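Enoyl-CoA hydratase (Mycobacterium tuberculosis, PDB 5KJP) probably catalyses the reversible addition of water across the double bond of 2-enoyl-CoA thioesters in fatty acid metabolism, as a member of the crotonase superfamily. Local coordinates at residues A[70-75]-A[105-110]; A[125-130]-A[181-186]; A[129-134]-A[187-192]. All coordinates share one frame; numbering follows the deposited sequence.

Contact 1 of 3, residues A[70-75]-A[105-110]; sequences GSFCAG and LIAAVE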
loop_
_atom_site.group_PDB
_atom_site.type_symbol
_atom_site.label_atom_id
_atom_site.label_comp_id
_atom_site.label_asym_id
_atom_site.label_seq_id
_atom_site.Cartn_x
_atom_site.Cartn_y
_atom_site.Cartn_z
ATOM N N GLY A 70 15.199 18.763 20.152
ATOM C CA GLY A 70 15.805 17.595 19.534
ATOM C C GLY A 70 15.071 16.283 19.757
ATOM O O GLY A 70 15.601 15.213 19.461
ATOM N N SER A 71 13.855 16.360 20.291
ATOM C CA SER A 71 13.008 15.182 20.407
ATOM C C SER A 71 11.582 15.559 20.039
ATOM O O SER A 71 11.036 16.532 20.555
ATOM C CB SER A 71 13.063 14.592 21.816
ATOM O OG SER A 71 12.616 13.243 21.808
ATOM N N PHE A 72 10.979 14.782 19.145
ATOM C CA PHE A 72 9.709 15.170 18.540
ATOM C C PHE A 72 8.558 15.154 19.540
ATOM O O PHE A 72 7.984 16.198 19.845
ATOM C CB PHE A 72 9.390 14.254 17.360
ATOM C CG PHE A 72 8.132 14.626 16.626
ATOM C CD1 PHE A 72 8.117 15.707 15.758
ATOM C CD2 PHE A 72 6.965 13.894 16.801
ATOM C CE1 PHE A 72 6.960 16.057 15.075
ATOM C CE2 PHE A 72 5.804 14.231 16.116
ATOM C CZ PHE A 72 5.806 15.317 15.247
ATOM N N CYS A 73 8.220 13.973 20.050
ATOM C CA CYS A 73 7.089 13.841 20.966
ATOM C C CYS A 73 7.052 12.437 21.541
ATOM O O CYS A 73 6.976 11.460 20.793
ATOM C CB CYS A 73 5.766 14.151 20.254
ATOM S SG CYS A 73 4.277 13.912 21.289
ATOM N N ALA A 74 7.101 12.344 22.867
ATOM C CA ALA A 74 7.117 11.055 23.555
ATOM C C ALA A 74 5.725 10.440 23.644
ATOM O O ALA A 74 5.555 9.350 24.188
ATOM C CB ALA A 74 7.709 11.206 24.954
ATOM N N GLY A 75 4.731 11.144 23.118
ATOM C CA GLY A 75 3.367 10.654 23.133
ATOM C C GLY A 75 2.512 11.464 24.079
ATOM O O GLY A 75 2.877 12.574 24.476
ATOM N N LEU A 105 0.635 19.658 5.874
ATOM C CA LEU A 105 1.364 19.643 7.125
ATOM C C LEU A 105 2.535 18.680 7.023
ATOM O O LEU A 105 2.370 17.514 6.656
ATOM C CB LEU A 105 0.444 19.239 8.278
ATOM C CG LEU A 105 1.102 19.055 9.644
ATOM C CD1 LEU A 105 1.706 20.367 10.164
ATOM C CD2 LEU A 105 0.083 18.482 10.624
ATOM N N ILE A 106 3.716 19.180 7.357
ATOM C CA ILE A 106 4.927 18.372 7.384
ATOM C C ILE A 106 5.376 18.176 8.827
ATOM O O ILE A 106 5.465 19.147 9.579
ATOM C CB ILE A 106 6.071 19.049 6.594
ATOM C CG1 ILE A 106 5.656 19.289 5.140
ATOM C CG2 ILE A 106 7.355 18.219 6.680
ATOM C CD1 ILE A 106 6.445 20.404 4.462
ATOM N N ALA A 107 5.651 16.935 9.221
ATOM C CA ALA A 107 6.254 16.698 10.529
ATOM C C ALA A 107 7.776 16.624 10.402
ATOM O O ALA A 107 8.297 15.856 9.590
ATOM C CB ALA A 107 5.698 15.415 11.157
ATOM N N ALA A 108 8.481 17.439 11.186
ATOM C CA ALA A 108 9.943 17.415 11.210
ATOM C C ALA A 108 10.424 16.721 12.475
ATOM O O ALA A 108 10.388 17.296 13.570
ATOM C CB ALA A 108 10.515 18.832 11.124
ATOM N N VAL A 109 10.886 15.485 12.314
ATOM C CA VAL A 109 11.126 14.599 13.449
ATOM C C VAL A 109 12.607 14.473 13.800
ATOM O O VAL A 109 13.428 14.131 12.950
ATOM C CB VAL A 109 10.555 13.191 13.175
ATOM C CG1 VAL A 109 10.880 12.230 14.332
ATOM C CG2 VAL A 109 9.043 13.272 12.931
ATOM N N GLU A 110 12.915 14.780 15.056
ATOM C CA GLU A 110 14.200 14.486 15.683
ATOM C C GLU A 110 13.932 13.546 16.856
ATOM O O GLU A 110 12.824 13.545 17.414
ATOM C CB GLU A 110 14.895 15.761 16.190
ATOM C CG GLU A 110 15.137 16.855 15.150
ATOM C CD GLU A 110 16.433 16.676 14.370
ATOM O OE1 GLU A 110 17.234 15.777 14.713
ATOM O OE2 GLU A 110 16.654 17.457 13.417
#
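Phe72 is the residue through which the loop 70-75 rests on the strand 105-109, and most of what joins the two is apolar. With CG anti to the backbone N (chi1 -177°), its ring reaches back along the strand past Val109 and Ala108 to Ala107. Val109 lies over one face: its CG2 branch, the one beside the backbone N, sits 4.0 Å from the centroid of the Phe72 ring in a CH-pi contact, offset toward the rim on the CD1 side. The other branch, Val109 CG1, packs against Phe72 CB at 3.9 Å. Farther out, Phe72 CZ meets Ala107 CB at 4.1 Å, and Leu65 of strand 62-67 also packs against the Phe72 side chain. The ring edge carries one polar neighbour, Ala108 O, 3.5 Å from Phe72 CD1 and near the ring plane; this carbonyl is hydrogen-bonded to Thr66 OG1.

The hydrogen bond between the segments lies at the strand end. Phe72 N gives a weak hydrogen bond to Glu110 O, short at 2.8 Å but bent to 129° at the hydrogen, and the same oxygen receives a CA-H...O contact from Ser71 CA at 3.4 Å. Beside it, Gly70 O lies 3.4 Å from Glu110 CB. The Glu110 chain, bent at chi2, carries its carboxylate away from the loop to the backbone N atoms of Gly191 and Ala193, where helix 193-205 begins.

Within the loop, Gly75 N donates to Cys73 SG. In the crotonase fold the loop that follows the strand equivalent to 62-67 contributes a backbone NH to the oxyanion hole; segment 70-75, ahead of helix 78-82, probably belongs to it.

Contact 2 of 3, residues A[125-130]-A[181-186]; sequences DLIVAA and LGLVNV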
loop_
_atom_site.group_PDB
_atom_site.type_symbol
_atom_site.label_atom_id
_atom_site.label_comp_id
_atom_site.label_asym_id
_atom_site.label_seq_id
_atom_site.Cartn_x
_atom_site.Cartn_y
_atom_site.Cartn_z
ATOM N N ASP A 125 0.944 15.095 6.609
ATOM C CA ASP A 125 0.914 14.565 5.249
ATOM C C ASP A 125 2.261 14.017 4.826
ATOM O O ASP A 125 2.348 13.078 4.034
ATOM C CB ASP A 125 0.486 15.655 4.279
ATOM C CG ASP A 125 -0.833 16.264 4.658
ATOM O OD1 ASP A 125 -1.821 15.503 4.757
ATOM O OD2 ASP A 125 -0.874 17.488 4.886
ATOM N N LEU A 126 3.307 14.640 5.348
ATOM C CA LEU A 126 4.669 14.347 4.945
ATOM C C LEU A 126 5.531 14.306 6.191
ATOM O O LEU A 126 5.264 15.026 7.161
ATOM C CB LEU A 126 5.185 15.409 3.974
ATOM C CG LEU A 126 4.352 15.653 2.717
ATOM C CD1 LEU A 126 4.831 16.877 1.971
ATOM C CD2 LEU A 126 4.417 14.426 1.819
ATOM N N ILE A 127 6.559 13.465 6.168
ATOM C CA ILE A 127 7.473 13.368 7.294
ATOM C C ILE A 127 8.921 13.537 6.853
ATOM O O ILE A 127 9.409 12.836 5.961
ATOM C CB ILE A 127 7.318 12.017 8.033
ATOM C CG1 ILE A 127 5.891 11.860 8.577
ATOM C CG2 ILE A 127 8.354 11.907 9.163
ATOM C CD1 ILE A 127 5.594 10.476 9.176
ATOM N N VAL A 128 9.594 14.492 7.481
ATOM C CA VAL A 128 11.037 14.629 7.378
ATOM C C VAL A 128 11.620 14.171 8.702
ATOM O O VAL A 128 11.206 14.649 9.761
ATOM C CB VAL A 128 11.450 16.083 7.086
ATOM C CG1 VAL A 128 12.974 16.212 7.059
ATOM C CG2 VAL A 128 10.828 16.545 5.766
ATOM N N ALA A 129 12.556 13.231 8.665
ATOM C CA ALA A 129 13.083 12.697 9.915
ATOM C C ALA A 129 14.605 12.625 9.921
ATOM O O ALA A 129 15.232 12.272 8.915
ATOM C CB ALA A 129 12.487 11.312 10.188
ATOM N N ALA A 130 15.193 12.966 11.062
ATOM C CA ALA A 130 16.629 12.804 11.256
ATOM C C ALA A 130 17.003 11.332 11.141
ATOM O O ALA A 130 16.221 10.460 11.504
ATOM C CB ALA A 130 17.055 13.362 12.610
ATOM N N LEU A 181 10.577 2.101 4.012
ATOM C CA LEU A 181 9.199 1.624 3.973
ATOM C C LEU A 181 8.235 2.671 3.420
ATOM O O LEU A 181 7.054 2.383 3.221
ATOM C CB LEU A 181 8.742 1.207 5.375
ATOM C CG LEU A 181 9.486 0.051 6.034
ATOM C CD1 LEU A 181 9.035 -0.090 7.485
ATOM C CD2 LEU A 181 9.262 -1.243 5.253
ATOM N N GLY A 182 8.728 3.888 3.205
ATOM C CA GLY A 182 7.915 4.945 2.623
ATOM C C GLY A 182 7.177 5.845 3.601
ATOM O O GLY A 182 6.422 6.721 3.181
ATOM N N LEU A 183 7.389 5.639 4.899
ATOM C CA LEU A 183 6.779 6.483 5.922
ATOM C C LEU A 183 7.467 7.848 5.986
ATOM O O LEU A 183 6.819 8.885 6.159
ATOM C CB LEU A 183 6.847 5.805 7.288
ATOM C CG LEU A 183 6.367 6.632 8.485
ATOM C CD1 LEU A 183 4.867 6.920 8.376
ATOM C CD2 LEU A 183 6.714 5.942 9.803
ATOM N N VAL A 184 8.788 7.831 5.852
ATOM C CA VAL A 184 9.580 9.052 5.897
ATOM C C VAL A 184 9.909 9.499 4.474
ATOM O O VAL A 184 10.490 8.746 3.693
ATOM C CB VAL A 184 10.886 8.851 6.705
ATOM C CG1 VAL A 184 11.841 10.011 6.477
ATOM C CG2 VAL A 184 10.577 8.676 8.204
ATOM N N ASN A 185 9.519 10.724 4.139
ATOM C CA ASN A 185 9.792 11.293 2.824
ATOM C C ASN A 185 11.255 11.669 2.628
ATOM O O ASN A 185 11.856 11.385 1.590
ATOM C CB ASN A 185 8.921 12.531 2.610
ATOM C CG ASN A 185 7.451 12.201 2.598
ATOM O OD1 ASN A 185 6.793 12.166 3.644
ATOM N ND2 ASN A 185 6.924 11.937 1.410
ATOM N N VAL A 186 11.815 12.324 3.638
ATOM C CA VAL A 186 13.163 12.861 3.566
ATOM C C VAL A 186 13.946 12.489 4.817
ATOM O O VAL A 186 13.500 12.757 5.935
ATOM C CB VAL A 186 13.139 14.409 3.415
ATOM C CG1 VAL A 186 14.560 14.990 3.481
ATOM C CG2 VAL A 186 12.427 14.815 2.118
#
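At the edge of the parallel part of the crotonase core sheet, strand 126-130 receives the incoming chain of residues 183-186, which becomes the outermost strand 186-188. Residues 126-129 and 183-186 run 70° apart, and a single parallel bridge, Val128 with Val186, starts the pairing. Ahead of it, Asn185 stands in for a strand neighbour: its side-chain OD1 accepts from Ile127 N at 2.8 Å with an N-H...O angle of 166°, the donor tilted from the carbonyl plane. Its backbone N donates to Ile127 O, also at 2.8 Å, so side chain and backbone of one asparagine grip both polar backbone atoms of Ile127. Val186 N adds a weak bond to that same oxygen. On the far side of the bridge, Ala129 N donates to Val186 O at 2.9 Å.

CG of Asn185 lies beside its backbone N (chi1 -64°), which brings the amide across Leu126 at about a right angle, with ND2 3.6 Å from Leu126 CD2. The apolar contacts divide between the two faces of the sheet. On one, Val128 and Val186 lie side by side and point the same way, CG2 of the former 3.9 Å from CB of the latter. On the other, Val184 CG2 rests against both Ala129 CB, 3.8 Å away, and Ile127 CG2, while Ile127 CD1 meets Leu183 CD1 at 3.7 Å.

After helix 175-180, Gly182 leaves helical geometry with positive phi in a Schellman motif. Helix 193-205 packs on Leu126 and Val128, Phe135 of strand 134-136 on Ile127, Ala129 and Val184, and Asn185 ND2 is bonded to Glu165 and Ala161 of a second subunit.

Contact 3 of 3, residues A[129-134]-A[187-192]; sequences AARDSA and LAEPGT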
loop_
_atom_site.group_PDB
_atom_site.type_symbol
_atom_site.label_atom_id
_atom_site.label_comp_id
_atom_site.label_asym_id
_atom_site.label_seq_id
_atom_site.Cartn_x
_atom_site.Cartn_y
_atom_site.Cartn_z
ATOM N N ALA A 129 12.556 13.231 8.665
ATOM C CA ALA A 129 13.083 12.697 9.915
ATOM C C ALA A 129 14.605 12.625 9.921
ATOM O O ALA A 129 15.232 12.272 8.915
ATOM C CB ALA A 129 12.487 11.312 10.188
ATOM N N ALA A 130 15.193 12.966 11.062
ATOM C CA ALA A 130 16.629 12.804 11.256
ATOM C C ALA A 130 17.003 11.332 11.141
ATOM O O ALA A 130 16.221 10.460 11.504
ATOM C CB ALA A 130 17.055 13.362 12.610
ATOM N N ARG A 131 18.203 11.058 10.639
ATOM C CA ARG A 131 18.648 9.684 10.431
ATOM C C ARG A 131 18.751 8.902 11.737
ATOM O O ARG A 131 18.761 7.672 11.728
ATOM C CB ARG A 131 19.999 9.671 9.704
ATOM C CG ARG A 131 19.903 10.120 8.258
ATOM C CD ARG A 131 21.238 10.017 7.527
ATOM N NE ARG A 131 21.081 10.387 6.123
ATOM C CZ ARG A 131 20.733 9.536 5.164
ATOM N NH1 ARG A 131 20.518 8.258 5.455
ATOM N NH2 ARG A 131 20.606 9.960 3.912
ATOM N N ASP A 132 18.832 9.607 12.863
ATOM C CA ASP A 132 18.943 8.931 14.153
ATOM C C ASP A 132 17.648 9.007 14.954
ATOM O O ASP A 132 17.639 8.737 16.155
ATOM C CB ASP A 132 20.103 9.516 14.966
ATOM C CG ASP A 132 19.922 10.992 15.266
ATOM O OD1 ASP A 132 19.075 11.638 14.614
ATOM O OD2 ASP A 132 20.638 11.507 16.149
ATOM N N SER A 133 16.553 9.363 14.292
ATOM C CA SER A 133 15.267 9.415 14.978
ATOM C C SER A 133 14.587 8.043 14.930
ATOM O O SER A 133 15.052 7.130 14.240
ATOM C CB SER A 133 14.359 10.497 14.373
ATOM O OG SER A 133 13.997 10.214 13.033
ATOM N N ALA A 134 13.498 7.893 15.672
ATOM C CA ALA A 134 12.762 6.630 15.680
ATOM C C ALA A 134 11.283 6.843 15.949
ATOM O O ALA A 134 10.887 7.798 16.636
ATOM C CB ALA A 134 13.347 5.685 16.707
ATOM N N LEU A 187 15.096 11.851 4.629
ATOM C CA LEU A 187 16.021 11.608 5.729
ATOM C C LEU A 187 16.978 12.778 5.840
ATOM O O LEU A 187 17.589 13.176 4.848
ATOM C CB LEU A 187 16.807 10.318 5.518
ATOM C CG LEU A 187 16.127 9.000 5.854
ATOM C CD1 LEU A 187 17.010 7.856 5.361
ATOM C CD2 LEU A 187 15.879 8.905 7.362
ATOM N N ALA A 188 17.106 13.325 7.041
ATOM C CA ALA A 188 17.967 14.477 7.267
ATOM C C ALA A 188 19.118 14.115 8.193
ATOM O O ALA A 188 19.022 13.163 8.967
ATOM C CB ALA A 188 17.159 15.639 7.853
ATOM N N GLU A 189 20.218 14.860 8.094
ATOM C CA GLU A 189 21.291 14.742 9.073
ATOM C C GLU A 189 20.712 15.097 10.439
ATOM O O GLU A 189 19.826 15.949 10.527
ATOM C CB GLU A 189 22.473 15.657 8.723
ATOM C CG GLU A 189 23.267 15.219 7.493
ATOM C CD GLU A 189 23.695 13.771 7.574
ATOM O OE1 GLU A 189 24.298 13.390 8.598
ATOM O OE2 GLU A 189 23.416 13.011 6.623
ATOM N N PRO A 190 21.183 14.421 11.498
ATOM C CA PRO A 190 20.735 14.712 12.866
ATOM C C PRO A 190 20.794 16.203 13.188
ATOM O O PRO A 190 21.819 16.849 12.955
ATOM C CB PRO A 190 21.720 13.921 13.727
ATOM C CG PRO A 190 22.074 12.750 12.870
ATOM C CD PRO A 190 22.119 13.284 11.458
ATOM N N GLY A 191 19.688 16.748 13.685
ATOM C CA GLY A 191 19.636 18.155 14.037
ATOM C C GLY A 191 19.215 19.082 12.906
ATOM O O GLY A 191 19.066 20.283 13.118
ATOM N N THR A 192 19.023 18.538 11.709
ATOM C CA THR A 192 18.711 19.380 10.556
ATOM C C THR A 192 17.353 19.059 9.938
ATOM O O THR A 192 17.060 19.515 8.833
ATOM C CB THR A 192 19.787 19.257 9.440
ATOM O OG1 THR A 192 19.689 17.973 8.811
ATOM C CG2 THR A 192 21.199 19.453 10.003
#
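Arg131 reaches across the end of strand 186-188, over Leu187, because its CG lies beside the backbone N (chi1 -70°) and the chain then runs extended from CG to NE. Glu189 instead bends at chi2 (-52°), turning its carboxylate back toward that chain. The two meet in a long salt bridge, Arg131 NE to Glu189 OE2 at 3.5 Å, with guanidinium and carboxylate planes 30° apart. Leu187 crosses the arginine at about a right angle and lays its CB over the centre of one guanidinium face, 4.0 Å from Arg131 CZ; its CD1 comes alongside Arg131 NH1 at 3.5 Å. That nitrogen has its own salt bridge to Glu176 of helix 175-180, so two acidic groups probably steady the guanidinium. Asp132 brings its carboxylate against the proline ring, OD2 lying 3.6 Å from Pro190 CB, while Ala130 CB rests on Pro190 CA.

Behind these groups the backbones pair. Ala188 N donates to Ala129 O at 2.9 Å, and Ala188 O accepts from Arg131 N at 2.8 Å.

Both chains then turn away. In a type I turn Ser133 N bonds to Ala130 O, and Ser133 OG adds a second bond, in the carbonyl plane on a lone pair; a type II turn from Glu189 to Thr192 has Thr192 N and OG1 approaching Glu189 O from the same face of its plane. Two parallel bridges, Ala129 with Leu187 and Ala130 with Ala188, are the last pairing of strands 126-130 and 186-188, the latter outermost in the core sheet of this crotonase-family chain, and each chain leaves through a beta turn.

All three contacts use the mixed core sheet: contact 1 sets the loop after strand 62-67 against strand 105-109, while contacts 2 and 3 lie along the next junction, of strand 126-130 with the outermost strand 186-188 and the loop before it. Contact 1 closes along the chain before contacts 2 and 3 open. The latter two share Ala129 and Ala130, their centres about 10 Å apart. Contact 1 lies about 11 Å from contact 2 and about 10 Å from contact 3, centre to centre. Val109 joins it to both through backbone bonds to Val128 and Ala130, and Glu110 reaches Gly191. One sheet therefore connects the probable oxyanion-hole region at contact 1 with the subunit interface at contact 2.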